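Local atomic coordinates of Blr3880 protein (Bradyrhizobium japonicum, PDB entry 2OOD), a protein that probably catalyses the zinc-dependent hydrolytic deamination of guanine to xanthine and ammonia, a step of purine degradation. Residues I167-P172 and A211-L216; N181-S186 and C219-H224; L82-V87 and K101-E106; D125-A130 and N331-I336. One frame throughout, in Å; residues are numbered along the deposited sequence.

Interaction 1: residues I167-P172 and A211-L216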
loop_
_atom_site.group_PDB
_atom_site.type_symbol
_atom_site.label_atom_id
_atom_site.label_comp_id
_atom_site.label_asym_id
_atom_site.label_seq_id
_atom_site.Cartn_x
_atom_site.Cartn_y
_atom_site.Cartn_z
ATOM N N ILE A 167 -11.006 12.686 -26.348
ATOM C CA ILE A 167 -11.873 11.548 -26.070
ATOM C C ILE A 167 -13.024 11.661 -27.066
ATOM O O ILE A 167 -13.734 12.669 -27.122
ATOM C CB ILE A 167 -12.388 11.565 -24.603
ATOM C CG1 ILE A 167 -13.331 10.388 -24.355
ATOM C CG2 ILE A 167 -13.074 12.872 -24.298
ATOM C CD1 ILE A 167 -12.623 9.071 -24.208
ATOM N N ASP A 168 -13.197 10.600 -27.848
ATOM C CA ASP A 168 -14.182 10.542 -28.932
ATOM C C ASP A 168 -15.473 9.747 -28.682
ATOM O O ASP A 168 -16.573 10.266 -28.868
ATOM C CB ASP A 168 -13.471 9.973 -30.165
ATOM C CG ASP A 168 -13.924 10.616 -31.433
ATOM O OD1 ASP A 168 -13.270 10.411 -32.485
ATOM O OD2 ASP A 168 -14.942 11.329 -31.367
ATOM N N ARG A 169 -15.321 8.481 -28.291
ATOM C CA ARG A 169 -16.445 7.580 -28.034
ATOM C C ARG A 169 -16.504 7.170 -26.567
ATOM O O ARG A 169 -15.633 7.520 -25.767
ATOM C CB ARG A 169 -16.287 6.286 -28.838
ATOM C CG ARG A 169 -15.745 6.420 -30.241
ATOM C CD ARG A 169 -15.263 5.057 -30.728
ATOM N NE ARG A 169 -15.260 4.958 -32.190
ATOM C CZ ARG A 169 -14.822 3.905 -32.892
ATOM N NH1 ARG A 169 -14.334 2.823 -32.281
ATOM N NH2 ARG A 169 -14.880 3.933 -34.221
ATOM N N ASN A 170 -17.535 6.402 -26.239
ATOM C CA ASN A 170 -17.727 5.861 -24.901
ATOM C C ASN A 170 -17.576 6.807 -23.707
ATOM O O ASN A 170 -17.019 6.423 -22.674
ATOM C CB ASN A 170 -16.800 4.652 -24.717
ATOM C CG ASN A 170 -17.159 3.493 -25.640
ATOM O OD1 ASN A 170 -18.317 3.074 -25.693
ATOM N ND2 ASN A 170 -16.169 2.966 -26.364
ATOM N N ALA A 171 -18.082 8.029 -23.839
ATOM C CA ALA A 171 -18.027 9.006 -22.751
ATOM C C ALA A 171 -19.193 9.974 -22.917
ATOM O O ALA A 171 -19.722 10.123 -24.013
ATOM C CB ALA A 171 -16.710 9.760 -22.782
ATOM N N PRO A 172 -19.609 10.649 -21.830
ATOM C CA PRO A 172 -20.729 11.595 -21.927
ATOM C C PRO A 172 -20.593 12.539 -23.126
ATOM O O PRO A 172 -19.480 12.884 -23.543
ATOM C CB PRO A 172 -20.671 12.331 -20.592
ATOM C CG PRO A 172 -20.169 11.272 -19.658
ATOM C CD PRO A 172 -19.053 10.633 -20.466
ATOM N N ALA A 211 -11.482 6.348 -28.604
ATOM C CA ALA A 211 -10.957 7.105 -29.734
ATOM C C ALA A 211 -11.358 6.551 -31.101
ATOM O O ALA A 211 -10.878 5.490 -31.519
ATOM C CB ALA A 211 -9.448 7.174 -29.640
ATOM N N SER A 212 -12.231 7.273 -31.801
ATOM C CA SER A 212 -12.664 6.850 -33.128
ATOM C C SER A 212 -11.451 6.909 -34.050
ATOM O O SER A 212 -10.487 7.638 -33.784
ATOM C CB SER A 212 -13.730 7.795 -33.678
ATOM O OG SER A 212 -13.123 8.903 -34.328
ATOM N N PRO A 213 -11.479 6.149 -35.155
ATOM C CA PRO A 213 -10.331 6.183 -36.064
ATOM C C PRO A 213 -10.041 7.583 -36.610
ATOM O O PRO A 213 -8.934 7.833 -37.101
ATOM C CB PRO A 213 -10.708 5.168 -37.147
ATOM C CG PRO A 213 -12.195 5.176 -37.125
ATOM C CD PRO A 213 -12.510 5.223 -35.650
ATOM N N GLU A 214 -11.015 8.496 -36.532
ATOM C CA GLU A 214 -10.763 9.861 -37.009
ATOM C C GLU A 214 -9.881 10.588 -35.985
ATOM O O GLU A 214 -8.911 11.269 -36.351
ATOM C CB GLU A 214 -12.063 10.655 -37.200
ATOM C CG GLU A 214 -13.036 10.050 -38.189
ATOM C CD GLU A 214 -14.043 9.125 -37.512
ATOM O OE1 GLU A 214 -14.882 9.647 -36.721
ATOM O OE2 GLU A 214 -13.991 7.888 -37.769
ATOM N N LEU A 215 -10.225 10.434 -34.705
ATOM C CA LEU A 215 -9.472 11.059 -33.626
ATOM C C LEU A 215 -8.023 10.566 -33.649
ATOM O O LEU A 215 -7.090 11.348 -33.486
ATOM C CB LEU A 215 -10.115 10.737 -32.276
ATOM C CG LEU A 215 -9.420 11.310 -31.039
ATOM C CD1 LEU A 215 -9.335 12.814 -31.164
ATOM C CD2 LEU A 215 -10.185 10.917 -29.785
ATOM N N LEU A 216 -7.833 9.269 -33.861
ATOM C CA LEU A 216 -6.482 8.726 -33.902
ATOM C C LEU A 216 -5.782 9.164 -35.180
ATOM O O LEU A 216 -4.558 9.302 -35.207
ATOM C CB LEU A 216 -6.507 7.199 -33.816
ATOM C CG LEU A 216 -6.907 6.629 -32.454
ATOM C CD1 LEU A 216 -7.031 5.121 -32.543
ATOM C CD2 LEU A 216 -5.873 7.016 -31.419
HETATM O O HOH W 1 -15.791 11.052 -34.188
#

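Interaction 2: residues N181-S186 and C219-H224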
loop_
_atom_site.group_PDB
_atom_site.type_symbol
_atom_site.label_atom_id
_atom_site.label_comp_id
_atom_site.label_asym_id
_atom_site.label_seq_id
_atom_site.Cartn_x
_atom_site.Cartn_y
_atom_site.Cartn_z
ATOM N N ASN A 181 -12.054 19.753 -33.629
ATOM C CA ASN A 181 -11.708 20.661 -32.537
ATOM C C ASN A 181 -10.457 20.181 -31.801
ATOM O O ASN A 181 -9.607 20.978 -31.397
ATOM C CB ASN A 181 -12.869 20.782 -31.544
ATOM C CG ASN A 181 -14.079 21.475 -32.147
ATOM O OD1 ASN A 181 -13.948 22.470 -32.865
ATOM N ND2 ASN A 181 -15.264 20.960 -31.849
ATOM N N PHE A 182 -10.346 18.871 -31.623
ATOM C CA PHE A 182 -9.183 18.318 -30.954
ATOM C C PHE A 182 -7.913 18.699 -31.720
ATOM O O PHE A 182 -6.926 19.152 -31.128
ATOM C CB PHE A 182 -9.285 16.793 -30.871
ATOM C CG PHE A 182 -8.046 16.143 -30.335
ATOM C CD1 PHE A 182 -7.761 16.176 -28.978
ATOM C CD2 PHE A 182 -7.132 15.547 -31.198
ATOM C CE1 PHE A 182 -6.578 15.627 -28.487
ATOM C CE2 PHE A 182 -5.944 14.996 -30.716
ATOM C CZ PHE A 182 -5.669 15.039 -29.360
ATOM N N TYR A 183 -7.932 18.500 -33.037
ATOM C CA TYR A 183 -6.772 18.834 -33.858
ATOM C C TYR A 183 -6.497 20.327 -33.783
ATOM O O TYR A 183 -5.346 20.759 -33.669
ATOM C CB TYR A 183 -7.012 18.469 -35.320
ATOM C CG TYR A 183 -5.905 18.964 -36.224
ATOM C CD1 TYR A 183 -4.649 18.392 -36.176
ATOM C CD2 TYR A 183 -6.110 20.023 -37.105
ATOM C CE1 TYR A 183 -3.612 18.851 -36.981
ATOM C CE2 TYR A 183 -5.076 20.497 -37.919
ATOM C CZ TYR A 183 -3.827 19.900 -37.850
ATOM O OH TYR A 183 -2.781 20.328 -38.648
ATOM N N ARG A 184 -7.565 21.110 -33.871
ATOM C CA ARG A 184 -7.461 22.561 -33.817
ATOM C C ARG A 184 -6.812 22.993 -32.503
ATOM O O ARG A 184 -5.756 23.630 -32.505
ATOM C CB ARG A 184 -8.853 23.175 -33.937
ATOM C CG ARG A 184 -8.882 24.695 -34.038
ATOM C CD ARG A 184 -10.295 25.190 -33.746
ATOM N NE ARG A 184 -10.685 24.836 -32.379
ATOM C CZ ARG A 184 -11.934 24.861 -31.921
ATOM N NH1 ARG A 184 -12.931 25.221 -32.726
ATOM N NH2 ARG A 184 -12.184 24.532 -30.654
ATOM N N ASP A 185 -7.437 22.625 -31.386
ATOM C CA ASP A 185 -6.920 22.987 -30.070
ATOM C C ASP A 185 -5.521 22.442 -29.782
ATOM O O ASP A 185 -4.667 23.172 -29.271
ATOM C CB ASP A 185 -7.887 22.544 -28.973
ATOM C CG ASP A 185 -9.262 23.174 -29.123
ATOM O OD1 ASP A 185 -9.358 24.280 -29.694
ATOM O OD2 ASP A 185 -10.251 22.571 -28.657
ATOM N N SER A 186 -5.272 21.174 -30.108
ATOM C CA SER A 186 -3.952 20.588 -29.869
ATOM C C SER A 186 -2.887 21.362 -30.631
ATOM O O SER A 186 -1.776 21.570 -30.136
ATOM C CB SER A 186 -3.913 19.122 -30.314
ATOM O OG SER A 186 -4.742 18.321 -29.492
ATOM N N CYS A 219 -4.401 12.477 -34.394
ATOM C CA CYS A 219 -3.184 12.385 -33.589
ATOM C C CYS A 219 -2.028 12.074 -34.515
ATOM O O CYS A 219 -0.916 12.562 -34.324
ATOM C CB CYS A 219 -3.298 11.270 -32.547
ATOM S SG CYS A 219 -4.573 11.539 -31.310
ATOM N N GLN A 220 -2.303 11.246 -35.515
ATOM C CA GLN A 220 -1.296 10.862 -36.489
ATOM C C GLN A 220 -0.826 12.122 -37.206
ATOM O O GLN A 220 0.380 12.369 -37.310
ATOM C CB GLN A 220 -1.887 9.866 -37.488
ATOM C CG GLN A 220 -0.967 9.507 -38.634
ATOM C CD GLN A 220 -1.577 8.462 -39.557
ATOM O OE1 GLN A 220 -2.780 8.500 -39.858
ATOM N NE2 GLN A 220 -0.750 7.529 -40.021
ATOM N N ARG A 221 -1.781 12.920 -37.685
ATOM C CA ARG A 221 -1.455 14.165 -38.379
ATOM C C ARG A 221 -0.623 15.082 -37.475
ATOM O O ARG A 221 0.415 15.613 -37.889
ATOM C CB ARG A 221 -2.730 14.898 -38.817
ATOM C CG ARG A 221 -2.478 16.352 -39.195
ATOM C CD ARG A 221 -3.105 16.742 -40.525
ATOM N NE ARG A 221 -4.390 17.431 -40.392
ATOM C CZ ARG A 221 -4.631 18.655 -40.862
ATOM N NH1 ARG A 221 -3.673 19.331 -41.487
ATOM N NH2 ARG A 221 -5.838 19.198 -40.735
ATOM N N LEU A 222 -1.081 15.259 -36.238
ATOM C CA LEU A 222 -0.374 16.099 -35.291
ATOM C C LEU A 222 1.068 15.643 -35.118
ATOM O O LEU A 222 2.000 16.446 -35.183
ATOM C CB LEU A 222 -1.094 16.072 -33.945
ATOM C CG LEU A 222 -2.351 16.933 -33.884
ATOM C CD1 LEU A 222 -3.178 16.595 -32.657
ATOM C CD2 LEU A 222 -1.928 18.395 -33.876
ATOM N N LYS A 223 1.253 14.348 -34.901
ATOM C CA LYS A 223 2.589 13.803 -34.704
ATOM C C LYS A 223 3.455 14.009 -35.940
ATOM O O LYS A 223 4.676 14.152 -35.844
ATOM C CB LYS A 223 2.497 12.312 -34.355
ATOM C CG LYS A 223 3.838 11.611 -34.226
ATOM C CD LYS A 223 4.746 12.248 -33.177
ATOM C CE LYS A 223 6.067 11.488 -33.100
ATOM N NZ LYS A 223 7.009 12.049 -32.104
ATOM N N HIS A 224 2.815 14.036 -37.105
ATOM C CA HIS A 224 3.544 14.215 -38.357
ATOM C C HIS A 224 4.006 15.653 -38.575
ATOM O O HIS A 224 5.098 15.890 -39.106
ATOM C CB HIS A 224 2.687 13.805 -39.550
ATOM C CG HIS A 224 3.378 14.000 -40.862
ATOM N ND1 HIS A 224 2.745 14.529 -41.968
ATOM C CD2 HIS A 224 4.655 13.752 -41.240
ATOM C CE1 HIS A 224 3.605 14.599 -42.970
ATOM N NE2 HIS A 224 4.770 14.134 -42.554
#

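Interaction 3: residues L82-V87 and K101-E106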
loop_
_atom_site.group_PDB
_atom_site.type_symbol
_atom_site.label_atom_id
_atom_site.label_comp_id
_atom_site.label_asym_id
_atom_site.label_seq_id
_atom_site.Cartn_x
_atom_site.Cartn_y
_atom_site.Cartn_z
ATOM N N LEU A 82 -4.321 14.970 -14.034
ATOM C CA LEU A 82 -4.547 16.238 -13.344
ATOM C C LEU A 82 -5.970 16.447 -12.816
ATOM O O LEU A 82 -6.162 16.747 -11.635
ATOM C CB LEU A 82 -4.176 17.408 -14.265
ATOM C CG LEU A 82 -4.895 18.740 -14.014
ATOM C CD1 LEU A 82 -4.518 19.297 -12.655
ATOM C CD2 LEU A 82 -4.535 19.720 -15.113
ATOM N N PRO A 83 -6.985 16.293 -13.682
ATOM C CA PRO A 83 -8.370 16.486 -13.254
ATOM C C PRO A 83 -8.924 15.439 -12.290
ATOM O O PRO A 83 -10.087 15.511 -11.905
ATOM C CB PRO A 83 -9.130 16.531 -14.575
ATOM C CG PRO A 83 -8.360 15.579 -15.412
ATOM C CD PRO A 83 -6.926 15.929 -15.109
ATOM N N GLN A 84 -8.102 14.474 -11.893
ATOM C CA GLN A 84 -8.564 13.447 -10.969
ATOM C C GLN A 84 -8.004 13.645 -9.560
ATOM O O GLN A 84 -8.236 12.829 -8.658
ATOM C CB GLN A 84 -8.194 12.072 -11.505
ATOM C CG GLN A 84 -9.021 11.673 -12.706
ATOM C CD GLN A 84 -8.533 10.398 -13.350
ATOM O OE1 GLN A 84 -8.099 9.481 -12.664
ATOM N NE2 GLN A 84 -8.613 10.326 -14.671
ATOM N N THR A 85 -7.285 14.751 -9.382
ATOM C CA THR A 85 -6.667 15.119 -8.113
ATOM C C THR A 85 -7.592 15.023 -6.904
ATOM O O THR A 85 -7.158 14.684 -5.807
ATOM C CB THR A 85 -6.135 16.572 -8.169
ATOM O OG1 THR A 85 -5.106 16.670 -9.159
ATOM C CG2 THR A 85 -5.589 17.004 -6.820
ATOM N N ARG A 86 -8.869 15.317 -7.107
ATOM C CA ARG A 86 -9.826 15.319 -6.014
ATOM C C ARG A 86 -10.628 14.043 -5.828
ATOM O O ARG A 86 -11.332 13.901 -4.826
ATOM C CB ARG A 86 -10.784 16.494 -6.201
ATOM C CG ARG A 86 -11.625 16.832 -4.992
ATOM C CD ARG A 86 -12.459 18.064 -5.263
ATOM N NE ARG A 86 -13.101 18.548 -4.050
ATOM C CZ ARG A 86 -13.902 19.608 -3.996
ATOM N NH1 ARG A 86 -14.163 20.297 -5.099
ATOM N NH2 ARG A 86 -14.435 19.981 -2.836
ATOM N N VAL A 87 -10.514 13.108 -6.767
ATOM C CA VAL A 87 -11.287 11.871 -6.688
ATOM C C VAL A 87 -10.476 10.565 -6.718
ATOM O O VAL A 87 -10.906 9.584 -7.324
ATOM C CB VAL A 87 -12.340 11.840 -7.828
ATOM C CG1 VAL A 87 -13.366 12.939 -7.612
ATOM C CG2 VAL A 87 -11.657 12.035 -9.178
ATOM N N LYS A 101 -18.861 6.318 -13.722
ATOM C CA LYS A 101 -19.392 6.704 -12.422
ATOM C C LYS A 101 -18.663 7.790 -11.631
ATOM O O LYS A 101 -19.308 8.700 -11.100
ATOM C CB LYS A 101 -19.532 5.470 -11.520
ATOM C CG LYS A 101 -20.011 5.828 -10.110
ATOM C CD LYS A 101 -20.069 4.619 -9.166
ATOM C CE LYS A 101 -20.533 5.048 -7.758
ATOM N NZ LYS A 101 -20.651 3.901 -6.793
ATOM N N SER A 102 -17.336 7.720 -11.554
ATOM C CA SER A 102 -16.597 8.680 -10.737
ATOM C C SER A 102 -15.639 9.683 -11.379
ATOM O O SER A 102 -15.356 10.733 -10.800
ATOM C CB SER A 102 -15.823 7.903 -9.678
ATOM O OG SER A 102 -16.621 6.865 -9.145
ATOM N N ILE A 103 -15.138 9.379 -12.565
ATOM C CA ILE A 103 -14.167 10.259 -13.188
ATOM C C ILE A 103 -14.703 11.374 -14.089
ATOM O O ILE A 103 -14.394 12.539 -13.880
ATOM C CB ILE A 103 -13.099 9.400 -13.936
ATOM C CG1 ILE A 103 -11.992 8.993 -12.955
ATOM C CG2 ILE A 103 -12.480 10.180 -15.081
ATOM C CD1 ILE A 103 -12.473 8.608 -11.566
ATOM N N TYR A 104 -15.514 11.029 -15.078
ATOM C CA TYR A 104 -16.037 12.034 -15.991
ATOM C C TYR A 104 -16.830 13.143 -15.295
ATOM O O TYR A 104 -16.659 14.322 -15.611
ATOM C CB TYR A 104 -16.866 11.355 -17.087
ATOM C CG TYR A 104 -16.044 10.416 -17.959
ATOM C CD1 TYR A 104 -16.517 9.153 -18.303
ATOM C CD2 TYR A 104 -14.795 10.799 -18.449
ATOM C CE1 TYR A 104 -15.769 8.294 -19.114
ATOM C CE2 TYR A 104 -14.034 9.947 -19.260
ATOM C CZ TYR A 104 -14.526 8.695 -19.592
ATOM O OH TYR A 104 -13.777 7.846 -20.405
ATOM N N PRO A 105 -17.708 12.795 -14.344
ATOM C CA PRO A 105 -18.441 13.888 -13.700
ATOM C C PRO A 105 -17.549 14.920 -13.002
ATOM O O PRO A 105 -17.973 16.052 -12.782
ATOM C CB PRO A 105 -19.396 13.165 -12.740
ATOM C CG PRO A 105 -18.789 11.809 -12.560
ATOM C CD PRO A 105 -18.231 11.487 -13.922
ATOM N N GLU A 106 -16.316 14.539 -12.672
ATOM C CA GLU A 106 -15.375 15.446 -12.003
ATOM C C GLU A 106 -14.490 16.184 -12.997
ATOM O O GLU A 106 -14.256 17.379 -12.860
ATOM C CB GLU A 106 -14.491 14.660 -11.028
ATOM C CG GLU A 106 -13.300 15.418 -10.444
ATOM C CD GLU A 106 -13.692 16.507 -9.456
ATOM O OE1 GLU A 106 -14.803 16.431 -8.882
ATOM O OE2 GLU A 106 -12.872 17.433 -9.242
HETATM O O HOH W 2 -10.137 17.015 -9.328
#

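Interaction 4: residues D125-A130 and N331-I336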
loop_
_atom_site.group_PDB
_atom_site.type_symbol
_atom_site.label_atom_id
_atom_site.label_comp_id
_atom_site.label_asym_id
_atom_site.label_seq_id
_atom_site.Cartn_x
_atom_site.Cartn_y
_atom_site.Cartn_z
ATOM N N ASP A 125 1.016 21.012 -5.856
ATOM C CA ASP A 125 1.443 21.051 -4.456
ATOM C C ASP A 125 1.577 19.614 -3.945
ATOM O O ASP A 125 2.566 19.265 -3.311
ATOM C CB ASP A 125 0.432 21.797 -3.575
ATOM C CG ASP A 125 0.421 23.296 -3.817
ATOM O OD1 ASP A 125 1.299 23.809 -4.540
ATOM O OD2 ASP A 125 -0.477 23.965 -3.269
ATOM N N ALA A 126 0.578 18.783 -4.228
ATOM C CA ALA A 126 0.599 17.391 -3.799
ATOM C C ALA A 126 1.816 16.666 -4.365
ATOM O O ALA A 126 2.441 15.863 -3.676
ATOM C CB ALA A 126 -0.669 16.694 -4.235
ATOM N N LEU A 127 2.146 16.952 -5.619
ATOM C CA LEU A 127 3.290 16.332 -6.268
ATOM C C LEU A 127 4.613 16.716 -5.622
ATOM O O LEU A 127 5.501 15.881 -5.471
ATOM C CB LEU A 127 3.332 16.706 -7.751
ATOM C CG LEU A 127 2.397 15.938 -8.685
ATOM C CD1 LEU A 127 2.577 16.438 -10.106
ATOM C CD2 LEU A 127 2.702 14.454 -8.600
ATOM N N LEU A 128 4.751 17.982 -5.246
ATOM C CA LEU A 128 5.980 18.456 -4.630
ATOM C C LEU A 128 6.147 17.920 -3.213
ATOM O O LEU A 128 7.247 17.540 -2.807
ATOM C CB LEU A 128 6.010 19.988 -4.624
ATOM C CG LEU A 128 6.134 20.650 -5.998
ATOM C CD1 LEU A 128 5.958 22.143 -5.839
ATOM C CD2 LEU A 128 7.479 20.333 -6.629
ATOM N N ALA A 129 5.053 17.893 -2.461
ATOM C CA ALA A 129 5.091 17.396 -1.097
ATOM C C ALA A 129 5.317 15.897 -1.130
ATOM O O ALA A 129 5.602 15.283 -0.106
ATOM C CB ALA A 129 3.789 17.707 -0.396
ATOM N N ALA A 130 5.196 15.310 -2.318
ATOM C CA ALA A 130 5.370 13.873 -2.483
ATOM C C ALA A 130 6.735 13.484 -3.040
ATOM O O ALA A 130 7.085 12.310 -3.047
ATOM C CB ALA A 130 4.268 13.317 -3.371
ATOM N N ASN A 331 -4.265 5.366 -5.691
ATOM C CA ASN A 331 -4.662 6.135 -4.521
ATOM C C ASN A 331 -3.549 6.881 -3.803
ATOM O O ASN A 331 -3.760 7.399 -2.709
ATOM C CB ASN A 331 -5.399 5.216 -3.534
ATOM C CG ASN A 331 -4.578 3.995 -3.133
ATOM O OD1 ASN A 331 -3.831 3.436 -3.936
ATOM N ND2 ASN A 331 -4.734 3.562 -1.888
ATOM N N ARG A 332 -2.375 6.957 -4.423
ATOM C CA ARG A 332 -1.228 7.635 -3.817
ATOM C C ARG A 332 -0.553 8.608 -4.779
ATOM O O ARG A 332 -0.369 8.301 -5.956
ATOM C CB ARG A 332 -0.193 6.604 -3.367
ATOM C CG ARG A 332 -0.746 5.474 -2.523
ATOM C CD ARG A 332 -1.214 5.962 -1.170
ATOM N NE ARG A 332 -1.826 4.882 -0.409
ATOM C CZ ARG A 332 -2.408 5.036 0.773
ATOM N NH1 ARG A 332 -2.457 6.235 1.341
ATOM N NH2 ARG A 332 -2.953 3.989 1.381
ATOM N N PHE A 333 -0.162 9.773 -4.266
ATOM C CA PHE A 333 0.500 10.790 -5.081
ATOM C C PHE A 333 2.014 10.622 -5.123
ATOM O O PHE A 333 2.673 11.126 -6.027
ATOM C CB PHE A 333 0.194 12.193 -4.553
ATOM C CG PHE A 333 -0.812 12.952 -5.369
ATOM C CD1 PHE A 333 -2.173 12.850 -5.102
ATOM C CD2 PHE A 333 -0.397 13.775 -6.408
ATOM C CE1 PHE A 333 -3.101 13.560 -5.860
ATOM C CE2 PHE A 333 -1.321 14.486 -7.171
ATOM C CZ PHE A 333 -2.669 14.377 -6.895
ATOM N N SER A 334 2.568 9.919 -4.146
ATOM C CA SER A 334 4.010 9.740 -4.080
ATOM C C SER A 334 4.581 8.530 -4.810
ATOM O O SER A 334 3.995 7.452 -4.796
ATOM C CB SER A 334 4.446 9.682 -2.621
ATOM O OG SER A 334 5.856 9.647 -2.534
HETATM N N MSE A 335 5.738 8.715 -5.440
HETATM C CA MSE A 335 6.404 7.626 -6.140
HETATM C C MSE A 335 6.950 6.627 -5.124
HETATM O O MSE A 335 7.265 5.487 -5.464
HETATM C CB MSE A 335 7.546 8.152 -7.004
HETATM C CG MSE A 335 7.086 8.988 -8.174
HETATM SE SE MSE A 335 5.714 8.081 -9.221
HETATM C CE MSE A 335 6.806 6.635 -9.951
ATOM N N ILE A 336 7.065 7.059 -3.874
ATOM C CA ILE A 336 7.546 6.185 -2.820
ATOM C C ILE A 336 6.454 5.157 -2.536
ATOM O O ILE A 336 6.742 3.986 -2.303
ATOM C CB ILE A 336 7.855 6.986 -1.543
ATOM C CG1 ILE A 336 9.003 7.950 -1.815
ATOM C CG2 ILE A 336 8.230 6.062 -0.406
ATOM C CD1 ILE A 336 9.302 8.840 -0.652
HETATM O O HOH W 3 6.933 11.074 -5.526
#

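Interaction 1: residues I167-P172 and A211-L216
Asp-168 meets Ser-212 through its OD1, which takes a hydrogen bond from Ser-212 OG. The modelled separation is very short, and its exact length is doubtful at this resolution. Ser-212 N adds a weak bond to OD1. Asp-168 CB lies 3.4 Å from Leu-215 CD2. Arg-169, extended from CG to NE, passes over Ser-212 and crosses Pro-213 at about a right angle. One face of its guanidinium covers Ser-212 CA, with Arg-169 NE 3.3 Å from that atom. The charged end has its strong partner outside the two segments, a salt bridge from NH1 to Glu-248. Without the guanidinium, as with an alanine here, Glu-248 is likely to lose its mate and the start of the helix its cover.

Ser-212 is the N-cap of helix 213-225. Its OG accepts from Leu-215 N at 3.3 Å, in a bond of 166°, and more weakly from Glu-214 N. A water within 3.0 Å of Asp-168 OD2 and of Glu-214 OE1 lies between the carboxylates and probably eases their repulsion. If the short contact is real, the serine hydroxyl gives its proton to Asp-168 while accepting from Leu-215 N. This ties the loop after barrel strand 160-166 to the first turn of helix 213-225, the barrel helix that follows strand 199-205.

Interaction 2: residues N181-S186 and C219-H224
Tyr-183 and Arg-221 are brought together by their torsions. The tyrosine CG stands anti to the backbone N (chi1 173°), which lets the ring reach across to Arg-221 and Leu-222. The arginine chain bends at chi2 and chi3 and so folds its guanidinium back flat over one ring face. The two centres are 3.9 Å apart and the planes differ by 17°, a flat guanidinium-ring stack. The guanidinium sits toward the phenol end, with Arg-221 CZ 3.4 Å from Tyr-183 CZ. Tyr-183 OH and Arg-221 NH1 are near each other, but the angle is poor and they are not hydrogen-bonded. Both turn to Glu-225 instead. OH bonds to one carboxylate oxygen and NH1 makes a salt bridge to the other.

Leu-222 lies at the edge of the tyrosine ring, its CG 3.6 Å from Tyr-183 CD1. Its CD1 branch goes deeper, to 3.5 Å from Ser-186 CB and 3.7 Å from Phe-182 CE2. Cys-219 SG approaches the same Phe-182 atom at 3.8 Å, obliquely to the ring, as a sulfur-aromatic contact. The hydroxyl of Ser-186 is satisfied within its own helix, by a 2.9 Å bond from OG to Phe-182 O.

The two short helical segments run nearly parallel, at 23°, with axes 10.2 Å apart. They are neighbouring outer helices of the TIM barrel. Leu-222 and Cys-219 also touch Ile-203 of the strand beneath. The chemistry is graded: apolar packing toward the barrel, and an arginine-tyrosine-glutamate cluster on the outer side, where the charge of Arg-221 is probably balanced by Glu-225.

Interaction 3: residues L82-V87 and K101-E106
Glu-106 OE2 and Pro-83 O are joined by a water that both accept from, at 2.8 and 3.0 Å. The same water accepts from Arg-86 N at 3.1 Å. Three groups therefore grip one water between the loop and the helix.

The rest is packing. The glutamate chain bends at chi2 (70°), which lays Glu-106 CG 3.5 Å from Pro-83 O and 3.8 Å from Val-87 CG1. The Val-87 and Glu-106 side chains lie alongside, running opposite ways. Gln-84 crosses Ile-103, and its amide carbon CD lies 3.8 Å from Ile-103 CG1.

Glu-106 OE2 also bonds to Tyr-115 OH and OE1 makes a salt bridge to Lys-109, while Gln-84 NE2 bonds to Glu-107. Arg-86 NE bonds to Trp-420 O and NH2 to Ser-423 OG, both of the second subunit.

The water, Tyr-115 and Lys-109 would probably each be short of a partner, and a gap would open beside Val-87, were an alanine to stand in place of Glu-106.

The loop leaves barrel strand 70-81, whose end carries the zinc ligands His-79 and His-81; Gln-84 lies beside His-81 and, like Ile-103, touches Trp-98 of the guanine pocket. The metal-binding His-X-His at the end of the first barrel strand is a hallmark of the amidohydrolase TIM barrel.

Interaction 4: residues D125-A130 and N331-I336
Ala-130 and Ser-334 bring their backbones together, CA to CA 4.6 Å, near the C-terminal end of helix 113-129 and just before helix 335-352. Ser-334 is the N-cap of the second helix. Its OG stands anti to its own backbone N (chi1 -174°), a position from which it reaches in two directions. It donates to Ala-130 O at 3.0 Å, in the carbonyl plane and on a lone pair. It accepts from Ile-336 N at 3.2 Å, in a bond of 157°. A water donates to the same Ala-130 carbonyl at 2.8 Å and accepts from Met-335 N, a residue present as selenomethionine. Ala-130 CB packs 3.7 Å from Ser-334 CB.

Phe-333 fills the other half of the contact. Ala-126 CB sits over one face of its ring, 3.7 Å from the centroid and 15° off the normal, a CH-pi contact. Leu-127 comes in at the ring edge, its CD2 in the ring plane and 3.9 Å from Phe-333 CD2. Leu-88 and Val-327 also touch this ring. Ala-417 of the second subunit packs on Phe-333, and Gln-415 of that subunit bonds to its backbone N, placing the contact next to the dimer interface.

The small alanine side chains probably allow the aromatic ring and the serine to come close to the helix. Ala-130 is a buried residue, and its carbonyl O is met by the serine hydroxyl and the water. The serine passes the bonding on to the first turn of helix 335-352. One hydroxyl thus joins the end of one barrel helix to the start of another.

Interactions 1 and 2 share helix 213-225. The first holds its capped start, the second its C-terminal half, and Leu-215 packs on Phe-182 between them. Interaction 3 touches interaction 1 through Tyr-104, which packs on Ala-171 and Pro-172, and interaction 4 through Thr-85 against Phe-333. Interaction 4 is buried and nearest the chain's centre. Interactions 1 and 3 are partly buried, and interaction 2 has a buried apolar floor under an exposed arginine. Serine N-caps serve interactions 1 and 4, one tied to a carboxylate, the other to a backbone carbonyl. Interaction 3, closest to the zinc, has water as its polar link and no direct hydrogen bond between segments. Interactions 3 and 4 meet the second subunit.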